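Side-chain contact in beta-amyloid-like protein (Caenorhabditis elegans, PDB 3K66), which probably binds heparin through its E2 domain, as a nematode homolog of human amyloid precursor protein linked to cell adhesion and neuronal development: residues 132-137 / 196-201. Numbering follows the deposited sequence.
Sequences AYIRAE and PIAVTY
Tyr201 reaches from helix 195-209 to helix 123-154 and meets Arg135 and Ile134. Its CG lies anti to the backbone N (chi1 178°), which carries the ring across to the other helix. There the phenol OH accepts a hydrogen bond from Arg135 NE at 2.7 Å, with an N-H...O angle of 156°. The OH sits at the guanidinium edge, near its plane, while the phenol ring stands almost perpendicular to that plane. Ile134 CG2 meets the same ring, 4.1 Å from Tyr201 CE2, in an apolar contact with its CD2-CE2 side. The other branch of Ile134 runs to the backbone: CD1 lies 3.7 Å from Ala198 O and 4.4 Å from Ala198 CB. A methionine at Arg135 would probably leave the Tyr201 hydroxyl without its NE donor and its ring freer to shift. The two segments run roughly parallel, with axes 10.6 Å apart, so Tyr201 and Arg135 span the gap with their side chains. Lys131 also touches Tyr201, and Trp202 packs on Ile134. The contact thus joins the last modelled helix to helix 123-154 by mixed chemistry: Ile134 supplies its buried apolar part, and one bond from a charged guanidinium to a neutral hydroxyl fixes where the phenol ends.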
loop_
_atom_site.group_PDB
_atom_site.type_symbol
_atom_site.label_atom_id
_atom_site.label_comp_id
_atom_site.label_asym_id
_atom_site.label_seq_id
_atom_site.Cartn_x
_atom_site.Cartn_y
_atom_site.Cartn_z
ATOM N N ALA A 132 -7.821 19.388 -7.780
ATOM C CA ALA A 132 -8.176 17.976 -7.866
ATOM C C ALA A 132 -6.980 17.209 -8.425
ATOM O O ALA A 132 -6.592 16.147 -7.920
ATOM C CB ALA A 132 -9.390 17.794 -8.759
ATOM N N TYR A 133 -6.391 17.763 -9.475
ATOM C CA TYR A 133 -5.237 17.131 -10.096
ATOM C C TYR A 133 -4.099 17.022 -9.096
ATOM O O TYR A 133 -3.395 16.005 -9.054
ATOM C CB TYR A 133 -4.783 17.936 -11.314
ATOM C CG TYR A 133 -3.488 17.438 -11.875
ATOM C CD1 TYR A 133 -3.398 16.192 -12.499
ATOM C CD2 TYR A 133 -2.328 18.186 -11.717
ATOM C CE1 TYR A 133 -2.176 15.709 -12.943
ATOM C CE2 TYR A 133 -1.100 17.724 -12.150
ATOM C CZ TYR A 133 -1.026 16.481 -12.762
ATOM O OH TYR A 133 0.210 16.009 -13.184
ATOM N N ILE A 134 -3.914 18.074 -8.303
ATOM C CA ILE A 134 -2.867 18.103 -7.294
ATOM C C ILE A 134 -3.101 17.030 -6.236
ATOM O O ILE A 134 -2.203 16.275 -5.876
ATOM C CB ILE A 134 -2.820 19.490 -6.606
ATOM C CG1 ILE A 134 -2.132 20.484 -7.544
ATOM C CG2 ILE A 134 -2.088 19.408 -5.253
ATOM C CD1 ILE A 134 -2.050 21.871 -6.991
ATOM N N ARG A 135 -4.324 16.974 -5.733
ATOM C CA ARG A 135 -4.686 15.988 -4.719
ATOM C C ARG A 135 -4.298 14.625 -5.270
ATOM O O ARG A 135 -3.668 13.830 -4.575
ATOM C CB ARG A 135 -6.201 16.047 -4.460
ATOM C CG ARG A 135 -6.582 16.398 -3.028
ATOM C CD ARG A 135 -8.085 16.545 -2.824
ATOM N NE ARG A 135 -8.568 17.810 -3.346
ATOM C CZ ARG A 135 -9.401 17.914 -4.369
ATOM N NH1 ARG A 135 -9.834 16.807 -4.964
ATOM N NH2 ARG A 135 -9.790 19.119 -4.794
ATOM N N ALA A 136 -4.656 14.377 -6.533
ATOM C CA ALA A 136 -4.376 13.098 -7.195
ATOM C C ALA A 136 -2.907 12.709 -7.180
ATOM O O ALA A 136 -2.545 11.628 -6.718
ATOM C CB ALA A 136 -4.882 13.123 -8.628
ATOM N N GLU A 137 -2.062 13.577 -7.719
ATOM C CA GLU A 137 -0.635 13.301 -7.732
ATOM C C GLU A 137 -0.105 13.139 -6.297
ATOM O O GLU A 137 0.638 12.194 -5.996
ATOM C CB GLU A 137 0.110 14.422 -8.456
ATOM C CG GLU A 137 -0.230 14.482 -9.926
ATOM C CD GLU A 137 0.619 13.540 -10.743
ATOM O OE1 GLU A 137 1.125 12.554 -10.171
ATOM O OE2 GLU A 137 0.788 13.775 -11.960
ATOM N N PRO A 196 -0.892 31.492 -7.301
ATOM C CA PRO A 196 -0.502 31.568 -5.891
ATOM C C PRO A 196 -1.469 30.796 -4.997
ATOM O O PRO A 196 -1.096 30.346 -3.919
ATOM C CB PRO A 196 -0.487 33.066 -5.621
ATOM C CG PRO A 196 -1.567 33.552 -6.498
ATOM C CD PRO A 196 -1.317 32.814 -7.790
ATOM N N ILE A 197 -2.713 30.632 -5.441
ATOM C CA ILE A 197 -3.680 29.881 -4.641
ATOM C C ILE A 197 -3.424 28.366 -4.714
ATOM O O ILE A 197 -3.400 27.670 -3.688
ATOM C CB ILE A 197 -5.128 30.159 -5.079
ATOM C CG1 ILE A 197 -5.431 31.653 -4.950
ATOM C CG2 ILE A 197 -6.097 29.390 -4.185
ATOM C CD1 ILE A 197 -6.840 32.015 -5.362
ATOM N N ALA A 198 -3.232 27.866 -5.932
ATOM C CA ALA A 198 -2.965 26.450 -6.159
ATOM C C ALA A 198 -1.634 26.015 -5.550
ATOM O O ALA A 198 -1.536 24.917 -5.001
ATOM C CB ALA A 198 -2.965 26.150 -7.673
ATOM N N VAL A 199 -0.609 26.870 -5.650
ATOM C CA VAL A 199 0.718 26.533 -5.110
ATOM C C VAL A 199 0.661 26.357 -3.588
ATOM O O VAL A 199 1.191 25.388 -3.045
ATOM C CB VAL A 199 1.806 27.603 -5.458
ATOM C CG1 VAL A 199 3.108 27.246 -4.773
ATOM C CG2 VAL A 199 2.050 27.666 -6.964
ATOM N N THR A 200 0.025 27.301 -2.900
ATOM C CA THR A 200 -0.111 27.197 -1.453
ATOM C C THR A 200 -0.922 25.936 -1.122
ATOM O O THR A 200 -0.583 25.160 -0.209
ATOM C CB THR A 200 -0.789 28.439 -0.879
ATOM O OG1 THR A 200 -0.032 29.594 -1.259
ATOM C CG2 THR A 200 -0.861 28.355 0.662
ATOM N N TYR A 201 -1.979 25.720 -1.896
ATOM C CA TYR A 201 -2.813 24.548 -1.701
ATOM C C TYR A 201 -1.954 23.307 -1.786
ATOM O O TYR A 201 -2.129 22.355 -1.027
ATOM C CB TYR A 201 -3.907 24.457 -2.760
ATOM C CG TYR A 201 -4.765 23.213 -2.619
ATOM C CD1 TYR A 201 -5.720 23.101 -1.610
ATOM C CD2 TYR A 201 -4.611 22.142 -3.503
ATOM C CE1 TYR A 201 -6.497 21.958 -1.490
ATOM C CE2 TYR A 201 -5.376 21.005 -3.392
ATOM C CZ TYR A 201 -6.321 20.919 -2.381
ATOM O OH TYR A 201 -7.093 19.784 -2.276
#